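Local coordinates for protein S-adenosylmethionine dependent methyltransferase (Mesorhizobium loti, PDB 3BKW) that probably acts as an S-adenosylmethionine-dependent methyltransferase, transferring a methyl group from this cofactor to an acceptor, at residues K77-A82 against I91-A96; R125-V130 against G138-S143; T196-L201 against L237-R242. One frame throughout, in Å; residues are numbered along the deposited sequence.

The three contacts each set a helix on the same seven-stranded mixed sheet, and they follow one another along the chain. Contact 1 lies at one margin of the sheet, on outermost strand 91-95. Contacts 2 and 3 lie towards the other margin, on neighbouring strands 138-145 and 236-242. The centres of contacts 2 and 3 are about 9 Å apart, and the two touch through probable backbone hydrogen bonds such as Phe-142 N to Val-239 O. Contact 1 is about 20 Å from contact 2 and 27 Å from contact 3, centre to centre. Contact 1 thus packs a crossover helix at the parallel margin, while contacts 2 and 3 join the parallel part to reversed strand 236-242, characteristic of class I methyltransferases.

Contact 1: K77-A82 against I91-A96; sequences KMLARA and ITYERA
Leu-79 and Tyr-93 are the closest backbone pair where helix 76-84 runs back along strand 91-95, their CA atoms 6.3 Å apart. The axes of 77-82 and 91-95 are nearly antiparallel, at 171°, and come within 8.6 Å, so the helix lies lengthwise over the strand, and residues one turn apart meet it. No direct hydrogen bond joins the segments.

Leu-79 sends its two methyls to different targets. With CG anti to its carbonyl carbon (chi1 -66°), the isobutyl group reaches the strand, where CD1 sits 3.4 Å from Arg-95 N and equally near Glu-94 C, snug against the peptide group joining those residues. The other methyl, CD2, approaches Tyr-93 obliquely and ends 4.0 Å from its CD1. Arg-95 adds only the base of its side chain, CB beside Leu-79 CD1, before the extended chain leads away from the helix.

The pair forms the second half of a beta-alpha-beta unit, strand 68-73, helix 76-84 and strand 91-95, in the Rossmann-like methyltransferase fold. Leu-79 and Tyr-93 also both rest on Cys-52, in the glycine-rich loop after strand 46-50 that in this family usually borders the cofactor site. Helix 56-63 touches the tyrosine as well, through Cys-58 and Arg-59.

One turn after Leu-79, Ala-82 lays its methyl on a face of the Tyr-93 ring as a CH-pi contact: CB is 3.7 Å from the ring centroid and 16° off the normal, displaced toward the CZ and CE1 rim. The phenol reaches past this methyl to a water that bridges the segments. The water accepts a hydrogen bond from Tyr-93 OH at 2.6 Å and donates one to Ala-82 O at 2.7 Å, tying the hydroxyl to a helix carbonyl.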
loop_
_atom_site.group_PDB
_atom_site.type_symbol
_atom_site.label_atom_id
_atom_site.label_comp_id
_atom_site.label_asym_id
_atom_site.label_seq_id
_atom_site.Cartn_x
_atom_site.Cartn_y
_atom_site.Cartn_z
ATOM N N LYS A 77 -32.856 2.639 13.498
ATOM C CA LYS A 77 -33.844 2.271 12.470
ATOM C C LYS A 77 -33.301 1.248 11.471
ATOM O O LYS A 77 -34.027 0.327 11.091
ATOM C CB LYS A 77 -34.379 3.508 11.734
ATOM C CG LYS A 77 -35.294 4.358 12.603
ATOM C CD LYS A 77 -35.808 5.586 11.866
ATOM C CE LYS A 77 -36.770 6.385 12.739
ATOM N NZ LYS A 77 -37.268 7.611 12.047
HETATM N N MSE A 78 -32.026 1.393 11.092
HETATM C CA MSE A 78 -31.410 0.460 10.158
HETATM C C MSE A 78 -31.187 -0.897 10.831
HETATM O O MSE A 78 -31.384 -1.945 10.204
HETATM C CB MSE A 78 -30.122 1.018 9.555
HETATM C CG MSE A 78 -29.543 0.119 8.495
HETATM SE SE MSE A 78 -30.803 -0.347 7.082
HETATM C CE MSE A 78 -30.642 1.321 6.101
ATOM N N LEU A 79 -30.817 -0.879 12.115
ATOM C CA LEU A 79 -30.653 -2.108 12.907
ATOM C C LEU A 79 -31.996 -2.825 13.091
ATOM O O LEU A 79 -32.033 -4.056 13.122
ATOM C CB LEU A 79 -30.014 -1.820 14.273
ATOM C CG LEU A 79 -28.569 -1.306 14.280
ATOM C CD1 LEU A 79 -28.128 -1.002 15.694
ATOM C CD2 LEU A 79 -27.610 -2.285 13.631
ATOM N N ALA A 80 -33.090 -2.063 13.208
ATOM C CA ALA A 80 -34.443 -2.637 13.321
ATOM C C ALA A 80 -34.812 -3.444 12.071
ATOM O O ALA A 80 -35.382 -4.541 12.194
ATOM C CB ALA A 80 -35.505 -1.538 13.599
ATOM N N ARG A 81 -34.469 -2.908 10.894
ATOM C CA ARG A 81 -34.695 -3.597 9.606
ATOM C C ARG A 81 -33.808 -4.847 9.499
ATOM O O ARG A 81 -34.258 -5.894 9.033
ATOM C CB ARG A 81 -34.471 -2.665 8.394
ATOM C CG ARG A 81 -35.313 -1.379 8.441
ATOM C CD ARG A 81 -35.671 -0.771 7.084
ATOM N NE ARG A 81 -34.532 -0.475 6.206
ATOM C CZ ARG A 81 -34.070 -1.235 5.201
ATOM N NH1 ARG A 81 -33.021 -0.803 4.490
ATOM N NH2 ARG A 81 -34.622 -2.413 4.873
ATOM N N ALA A 82 -32.556 -4.732 9.947
ATOM C CA ALA A 82 -31.614 -5.863 9.978
ATOM C C ALA A 82 -32.142 -7.014 10.839
ATOM O O ALA A 82 -32.130 -8.160 10.396
ATOM C CB ALA A 82 -30.238 -5.420 10.484
ATOM N N ILE A 91 -27.084 -13.989 15.384
ATOM C CA ILE A 91 -26.742 -12.616 15.019
ATOM C C ILE A 91 -27.361 -11.644 16.021
ATOM O O ILE A 91 -28.578 -11.647 16.214
ATOM C CB ILE A 91 -27.230 -12.208 13.605
ATOM C CG1 ILE A 91 -26.783 -13.223 12.549
ATOM C CG2 ILE A 91 -26.702 -10.796 13.279
ATOM C CD1 ILE A 91 -27.210 -12.850 11.130
ATOM N N THR A 92 -26.514 -10.830 16.650
ATOM C CA THR A 92 -26.923 -9.773 17.577
ATOM C C THR A 92 -26.611 -8.444 16.913
ATOM O O THR A 92 -25.521 -8.283 16.361
ATOM C CB THR A 92 -26.160 -9.863 18.902
ATOM O OG1 THR A 92 -26.503 -11.090 19.553
ATOM C CG2 THR A 92 -26.487 -8.674 19.838
ATOM N N TYR A 93 -27.570 -7.508 16.956
ATOM C CA TYR A 93 -27.377 -6.150 16.427
ATOM C C TYR A 93 -27.411 -5.183 17.589
ATOM O O TYR A 93 -28.282 -5.287 18.444
ATOM C CB TYR A 93 -28.445 -5.781 15.414
ATOM C CG TYR A 93 -28.335 -6.560 14.128
ATOM C CD1 TYR A 93 -27.393 -6.207 13.154
ATOM C CD2 TYR A 93 -29.147 -7.665 13.887
ATOM C CE1 TYR A 93 -27.285 -6.938 11.956
ATOM C CE2 TYR A 93 -29.040 -8.401 12.700
ATOM C CZ TYR A 93 -28.109 -8.026 11.738
ATOM O OH TYR A 93 -28.010 -8.742 10.558
ATOM N N GLU A 94 -26.435 -4.280 17.640
ATOM C CA GLU A 94 -26.374 -3.267 18.703
ATOM C C GLU A 94 -25.983 -1.936 18.120
ATOM O O GLU A 94 -25.178 -1.871 17.189
ATOM C CB GLU A 94 -25.364 -3.648 19.782
ATOM C CG GLU A 94 -25.701 -4.906 20.572
ATOM C CD GLU A 94 -24.704 -5.197 21.697
ATOM O OE1 GLU A 94 -23.674 -4.503 21.800
ATOM O OE2 GLU A 94 -24.948 -6.141 22.483
ATOM N N ARG A 95 -26.544 -0.867 18.679
ATOM C CA ARG A 95 -26.233 0.482 18.228
ATOM C C ARG A 95 -24.847 0.847 18.776
ATOM O O ARG A 95 -24.536 0.537 19.930
ATOM C CB ARG A 95 -27.300 1.480 18.685
ATOM C CG ARG A 95 -27.202 2.820 17.985
ATOM C CD ARG A 95 -28.159 3.833 18.570
ATOM N NE ARG A 95 -27.822 5.196 18.159
ATOM C CZ ARG A 95 -26.814 5.933 18.649
ATOM N NH1 ARG A 95 -25.962 5.451 19.570
ATOM N NH2 ARG A 95 -26.632 7.176 18.191
ATOM N N ALA A 96 -24.002 1.429 17.926
ATOM C CA ALA A 96 -22.655 1.842 18.325
ATOM C C ALA A 96 -22.136 2.979 17.468
ATOM O O ALA A 96 -22.498 3.094 16.299
ATOM C CB ALA A 96 -21.690 0.675 18.263
HETATM O O HOH W 1 -30.230 -9.976 10.049
#

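Contact 2: R125-V130 against G138-S143; sequences RLFRTV and GHFVFS. With EDO (1,2-ethanediol), chain E.
The ring of Phe-140 is held between Val-130, reaching from the helix, and Phe-142, two residues along its own strand. Val-130 CG1 covers one face in a CH-pi contact, 3.9 Å from the ring centroid; Phe-142 CD2 lies over the centre of the opposite face, 3.6 Å above the plane. Phe-127 meets the edge, its CD1 lying close to the ring plane and 3.6 Å from Phe-140 CE2. Leu-126 CD2 comes obliquely to CZ of Phe-140. With CG anti to the nitrogen of its own backbone (chi1 -179°), Phe-140 points its ring at the helix and into this apolar setting.

Helix 123-133 makes the crossover between parallel strands 108-114 and 138-145 in a beta-alpha-beta unit of the Rossmann-like fold. Segment 125-130 packs over the sheet at 145° to strand 138-143, with the axes 10.6 Å apart at closest approach. Replacing Phe-140 with an alanine is likely to open a gap between Val-130 and Phe-142 and leave Phe-127 CD1 without the ring edge it meets.

Phe-127 also reaches Phe-142, CZ to CZ at 4.0 Å. These two rings form an oblique pair, centroids 5.8 Å apart and planes inclined by 40°. Ala-200 and Leu-201 of helix 194-203 pack against Phe-127 too, linking the two helices on this side of the sheet.

Toward the outer side of the helix, the guanidinium of Arg-128 grips an ethanediol molecule, probably from the crystallisation liquor. Its NH1 and NH2 both donate to O1, which lies at the edge of the group, the NH2 bond being 3.1 Å; Arg-125 CA sits over one guanidinium face.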
loop_
_atom_site.group_PDB
_atom_site.type_symbol
_atom_site.label_atom_id
_atom_site.label_comp_id
_atom_site.label_asym_id
_atom_site.label_seq_id
_atom_site.Cartn_x
_atom_site.Cartn_y
_atom_site.Cartn_z
ATOM N N ARG A 125 -7.121 4.735 16.900
ATOM C CA ARG A 125 -7.834 4.350 18.129
ATOM C C ARG A 125 -8.731 3.147 17.848
ATOM O O ARG A 125 -8.733 2.166 18.595
ATOM C CB ARG A 125 -8.637 5.524 18.694
ATOM C CG ARG A 125 -9.434 5.224 19.951
ATOM C CD ARG A 125 -10.081 6.487 20.475
ATOM N NE ARG A 125 -10.730 6.322 21.782
ATOM C CZ ARG A 125 -11.950 5.821 22.006
ATOM N NH1 ARG A 125 -12.720 5.359 21.015
ATOM N NH2 ARG A 125 -12.403 5.755 23.262
ATOM N N LEU A 126 -9.489 3.230 16.759
ATOM C CA LEU A 126 -10.354 2.114 16.338
ATOM C C LEU A 126 -9.529 0.836 16.083
ATOM O O LEU A 126 -9.922 -0.238 16.530
ATOM C CB LEU A 126 -11.228 2.508 15.135
ATOM C CG LEU A 126 -12.195 1.449 14.600
ATOM C CD1 LEU A 126 -13.474 2.086 13.997
ATOM C CD2 LEU A 126 -11.518 0.515 13.585
ATOM N N PHE A 127 -8.398 0.955 15.390
ATOM C CA PHE A 127 -7.527 -0.198 15.148
ATOM C C PHE A 127 -7.058 -0.847 16.455
ATOM O O PHE A 127 -7.049 -2.071 16.577
ATOM C CB PHE A 127 -6.274 0.190 14.336
ATOM C CG PHE A 127 -6.515 0.612 12.903
ATOM C CD1 PHE A 127 -7.670 0.272 12.197
ATOM C CD2 PHE A 127 -5.496 1.264 12.209
ATOM C CE1 PHE A 127 -7.831 0.632 10.860
ATOM C CE2 PHE A 127 -5.643 1.632 10.874
ATOM C CZ PHE A 127 -6.799 1.303 10.191
ATOM N N ARG A 128 -6.662 -0.034 17.431
ATOM C CA ARG A 128 -6.233 -0.571 18.736
ATOM C C ARG A 128 -7.367 -1.300 19.447
ATOM O O ARG A 128 -7.146 -2.347 20.061
ATOM C CB ARG A 128 -5.637 0.506 19.627
ATOM C CG ARG A 128 -4.369 1.101 19.038
ATOM C CD ARG A 128 -3.753 2.126 19.967
ATOM N NE ARG A 128 -4.565 3.328 20.275
ATOM C CZ ARG A 128 -4.494 4.514 19.657
ATOM N NH1 ARG A 128 -3.686 4.714 18.632
ATOM N NH2 ARG A 128 -5.264 5.525 20.077
ATOM N N THR A 129 -8.576 -0.763 19.325
ATOM C CA THR A 129 -9.774 -1.372 19.907
ATOM C C THR A 129 -10.073 -2.713 19.253
ATOM O O THR A 129 -10.338 -3.708 19.950
ATOM C CB THR A 129 -10.959 -0.398 19.813
ATOM O OG1 THR A 129 -10.663 0.732 20.643
ATOM C CG2 THR A 129 -12.260 -1.019 20.296
ATOM N N VAL A 130 -10.003 -2.750 17.925
ATOM C CA VAL A 130 -10.206 -4.000 17.187
ATOM C C VAL A 130 -9.111 -5.009 17.547
ATOM O O VAL A 130 -9.412 -6.182 17.784
ATOM C CB VAL A 130 -10.340 -3.748 15.667
ATOM C CG1 VAL A 130 -10.357 -5.085 14.872
ATOM C CG2 VAL A 130 -11.605 -2.938 15.365
ATOM N N GLY A 138 -6.377 -13.788 15.037
ATOM C CA GLY A 138 -7.597 -13.278 14.427
ATOM C C GLY A 138 -7.294 -12.272 13.342
ATOM O O GLY A 138 -6.174 -11.761 13.272
ATOM N N HIS A 139 -8.300 -11.982 12.502
ATOM C CA HIS A 139 -8.148 -11.073 11.360
ATOM C C HIS A 139 -9.097 -9.887 11.384
ATOM O O HIS A 139 -10.128 -9.934 12.012
ATOM C CB HIS A 139 -8.339 -11.800 10.033
ATOM C CG HIS A 139 -7.268 -12.801 9.737
ATOM N ND1 HIS A 139 -7.348 -14.111 10.141
ATOM C CD2 HIS A 139 -6.087 -12.677 9.085
ATOM C CE1 HIS A 139 -6.265 -14.759 9.750
ATOM N NE2 HIS A 139 -5.481 -13.910 9.108
ATOM N N PHE A 140 -8.670 -8.823 10.711
ATOM C CA PHE A 140 -9.440 -7.607 10.490
ATOM C C PHE A 140 -9.391 -7.383 8.983
ATOM O O PHE A 140 -8.304 -7.197 8.442
ATOM C CB PHE A 140 -8.839 -6.456 11.282
ATOM C CG PHE A 140 -9.575 -5.139 11.162
ATOM C CD1 PHE A 140 -10.944 -5.040 10.854
ATOM C CD2 PHE A 140 -8.894 -3.965 11.493
ATOM C CE1 PHE A 140 -11.596 -3.803 10.801
ATOM C CE2 PHE A 140 -9.550 -2.750 11.456
ATOM C CZ PHE A 140 -10.887 -2.663 11.114
ATOM N N VAL A 141 -10.547 -7.448 8.332
ATOM C CA VAL A 141 -10.655 -7.317 6.888
ATOM C C VAL A 141 -11.635 -6.190 6.618
ATOM O O VAL A 141 -12.779 -6.211 7.092
ATOM C CB VAL A 141 -11.134 -8.630 6.262
ATOM C CG1 VAL A 141 -11.303 -8.489 4.740
ATOM C CG2 VAL A 141 -10.162 -9.760 6.576
ATOM N N PHE A 142 -11.187 -5.166 5.894
ATOM C CA PHE A 142 -12.026 -4.023 5.648
ATOM C C PHE A 142 -11.786 -3.323 4.325
ATOM O O PHE A 142 -10.693 -3.417 3.745
ATOM C CB PHE A 142 -11.884 -3.027 6.817
ATOM C CG PHE A 142 -10.510 -2.378 6.944
ATOM C CD1 PHE A 142 -10.261 -1.147 6.334
ATOM C CD2 PHE A 142 -9.470 -2.979 7.680
ATOM C CE1 PHE A 142 -9.011 -0.503 6.456
ATOM C CE2 PHE A 142 -8.200 -2.339 7.809
ATOM C CZ PHE A 142 -7.983 -1.098 7.180
ATOM N N SER A 143 -12.826 -2.612 3.878
ATOM C CA SER A 143 -12.762 -1.791 2.685
ATOM C C SER A 143 -12.996 -0.349 3.060
ATOM O O SER A 143 -13.771 -0.043 3.978
ATOM C CB SER A 143 -13.784 -2.227 1.655
ATOM O OG SER A 143 -15.098 -2.131 2.169
HETATM C C1 EDO E . -4.070 8.755 17.729
HETATM O O1 EDO E . -4.843 7.555 17.813
HETATM C C2 EDO E . -2.812 8.622 18.582
HETATM O O2 EDO E . -2.021 7.472 18.225
#

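Contact 3: T196-L201 against L237-R242; sequences TTLNAL and LLVSAR. With EDO (1,2-ethanediol), chain G; EDO (1,2-ethanediol), chain C.
The reversed strand 236-242, next to the sheet's outermost one and antiparallel to both its neighbours, gives the strand order 3-2-1-4-5-7-6 characteristic of class I methyltransferases, and Leu-198 and Leu-201 of helix 194-203 pack on it through Val-239. Helix 196-201 and strand 237-242 point nearly the same way, at 15°, with their axes 10.6 Å apart at closest approach.

Val-239 is the shared partner. Its CG1 takes Leu-201 CD1 at 3.7 Å and Leu-198 CD2 at 4.0 Å, so the leucines one helical turn apart meet on a single methyl. Having CG1 anti to the backbone nitrogen (chi1 -178°) directs this branch to both. Leu-201 and Val-239 lie alongside with their side chains running in opposite directions, whereas Leu-198 slants across the valine. Leu-201 CD1 also makes a looser approach to Ala-241 CB, at 4.4 Å.

Thr-197 OG1 shares a 2.7 Å hydrogen bond with O1 of an ethanediol, probably from the crystallisation liquor. Phe-142 of strand 138-145 packs on Thr-197 and Leu-201, while Val-211 and Ile-208 of outermost strand 207-213 touch Leu-198 and Leu-201. Helix 32-38 covers the other sheet face at Leu-238 and Ser-240, and Leu-198 meets Leu-198 of the second subunit, placing helix 194-203 between sheet and dimer partner.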
loop_
_atom_site.group_PDB
_atom_site.type_symbol
_atom_site.label_atom_id
_atom_site.label_comp_id
_atom_site.label_asym_id
_atom_site.label_seq_id
_atom_site.Cartn_x
_atom_site.Cartn_y
_atom_site.Cartn_z
ATOM N N THR A 196 -0.131 5.611 5.372
ATOM C CA THR A 196 -0.638 6.028 6.687
ATOM C C THR A 196 -1.544 4.950 7.289
ATOM O O THR A 196 -1.416 4.596 8.446
ATOM C CB THR A 196 -1.372 7.359 6.584
ATOM O OG1 THR A 196 -0.422 8.386 6.248
ATOM C CG2 THR A 196 -2.089 7.715 7.906
ATOM N N THR A 197 -2.472 4.431 6.495
ATOM C CA THR A 197 -3.378 3.378 6.958
ATOM C C THR A 197 -2.630 2.132 7.390
ATOM O O THR A 197 -2.893 1.576 8.451
ATOM C CB THR A 197 -4.389 3.033 5.842
ATOM O OG1 THR A 197 -5.178 4.193 5.589
ATOM C CG2 THR A 197 -5.291 1.821 6.172
ATOM N N LEU A 198 -1.701 1.683 6.549
ATOM C CA LEU A 198 -0.940 0.472 6.852
ATOM C C LEU A 198 -0.013 0.645 8.048
ATOM O O LEU A 198 0.076 -0.239 8.912
ATOM C CB LEU A 198 -0.162 -0.007 5.635
ATOM C CG LEU A 198 -1.012 -0.364 4.402
ATOM C CD1 LEU A 198 -0.086 -0.784 3.252
ATOM C CD2 LEU A 198 -2.065 -1.410 4.677
ATOM N N ASN A 199 0.663 1.789 8.116
ATOM C CA ASN A 199 1.548 2.072 9.257
ATOM C C ASN A 199 0.779 2.121 10.579
ATOM O O ASN A 199 1.256 1.633 11.592
ATOM C CB ASN A 199 2.285 3.381 9.040
ATOM C CG ASN A 199 3.301 3.312 7.917
ATOM O OD1 ASN A 199 3.716 2.227 7.492
ATOM N ND2 ASN A 199 3.743 4.482 7.463
ATOM N N ALA A 200 -0.437 2.667 10.535
ATOM C CA ALA A 200 -1.316 2.720 11.711
ATOM C C ALA A 200 -1.734 1.315 12.164
ATOM O O ALA A 200 -1.743 1.026 13.364
ATOM C CB ALA A 200 -2.520 3.588 11.434
ATOM N N LEU A 201 -2.035 0.432 11.211
ATOM C CA LEU A 201 -2.303 -0.972 11.544
ATOM C C LEU A 201 -1.106 -1.633 12.207
ATOM O O LEU A 201 -1.245 -2.293 13.224
ATOM C CB LEU A 201 -2.690 -1.764 10.297
ATOM C CG LEU A 201 -4.094 -1.526 9.730
ATOM C CD1 LEU A 201 -4.225 -2.118 8.315
ATOM C CD2 LEU A 201 -5.122 -2.139 10.660
ATOM N N LEU A 237 -9.867 0.703 -1.431
ATOM C CA LEU A 237 -8.709 0.041 -0.847
ATOM C C LEU A 237 -9.259 -1.089 0.026
ATOM O O LEU A 237 -10.122 -0.836 0.884
ATOM C CB LEU A 237 -7.887 1.002 0.015
ATOM C CG LEU A 237 -6.632 0.409 0.678
ATOM C CD1 LEU A 237 -5.583 -0.008 -0.387
ATOM C CD2 LEU A 237 -6.010 1.367 1.705
ATOM N N LEU A 238 -8.758 -2.296 -0.194
ATOM C CA LEU A 238 -9.149 -3.491 0.559
ATOM C C LEU A 238 -7.925 -3.946 1.352
ATOM O O LEU A 238 -6.834 -4.112 0.777
ATOM C CB LEU A 238 -9.630 -4.586 -0.378
ATOM C CG LEU A 238 -10.608 -4.180 -1.481
ATOM C CD1 LEU A 238 -10.992 -5.437 -2.309
ATOM C CD2 LEU A 238 -11.856 -3.494 -1.000
ATOM N N VAL A 239 -8.078 -4.145 2.658
ATOM C CA VAL A 239 -6.958 -4.587 3.498
ATOM C C VAL A 239 -7.361 -5.726 4.441
ATOM O O VAL A 239 -8.470 -5.707 4.991
ATOM C CB VAL A 239 -6.411 -3.429 4.402
ATOM C CG1 VAL A 239 -5.202 -3.895 5.231
ATOM C CG2 VAL A 239 -6.037 -2.189 3.597
ATOM N N SER A 240 -6.471 -6.716 4.569
ATOM C CA SER A 240 -6.571 -7.818 5.535
ATOM C C SER A 240 -5.346 -7.727 6.439
ATOM O O SER A 240 -4.227 -7.624 5.933
ATOM C CB SER A 240 -6.553 -9.170 4.837
ATOM O OG SER A 240 -6.521 -10.226 5.792
ATOM N N ALA A 241 -5.558 -7.765 7.747
ATOM C CA ALA A 241 -4.486 -7.704 8.739
ATOM C C ALA A 241 -4.742 -8.787 9.768
ATOM O O ALA A 241 -5.900 -9.156 10.013
ATOM C CB ALA A 241 -4.442 -6.357 9.389
ATOM N N ARG A 242 -3.663 -9.316 10.328
ATOM C CA ARG A 242 -3.733 -10.375 11.318
ATOM C C ARG A 242 -3.129 -9.909 12.625
ATOM O O ARG A 242 -2.170 -9.149 12.626
ATOM C CB ARG A 242 -2.948 -11.574 10.812
ATOM C CG ARG A 242 -3.081 -12.823 11.658
ATOM C CD ARG A 242 -2.198 -13.964 11.162
ATOM N NE ARG A 242 -0.784 -13.559 11.111
ATOM C CZ ARG A 242 -0.098 -13.179 10.023
ATOM N NH1 ARG A 242 -0.652 -13.160 8.809
ATOM N NH2 ARG A 242 1.179 -12.816 10.153
HETATM C C1 EDO G . 4.910 2.133 12.690
HETATM O O1 EDO G . 3.845 1.258 12.311
HETATM C C2 EDO G . 5.495 2.787 11.446
HETATM O O2 EDO G . 5.809 1.770 10.503
HETATM C C1 EDO C . -8.545 4.650 5.934
HETATM O O1 EDO C . -7.437 4.966 6.805
HETATM C C2 EDO C . -8.817 5.773 4.921
HETATM O O2 EDO C . -9.538 6.859 5.500
#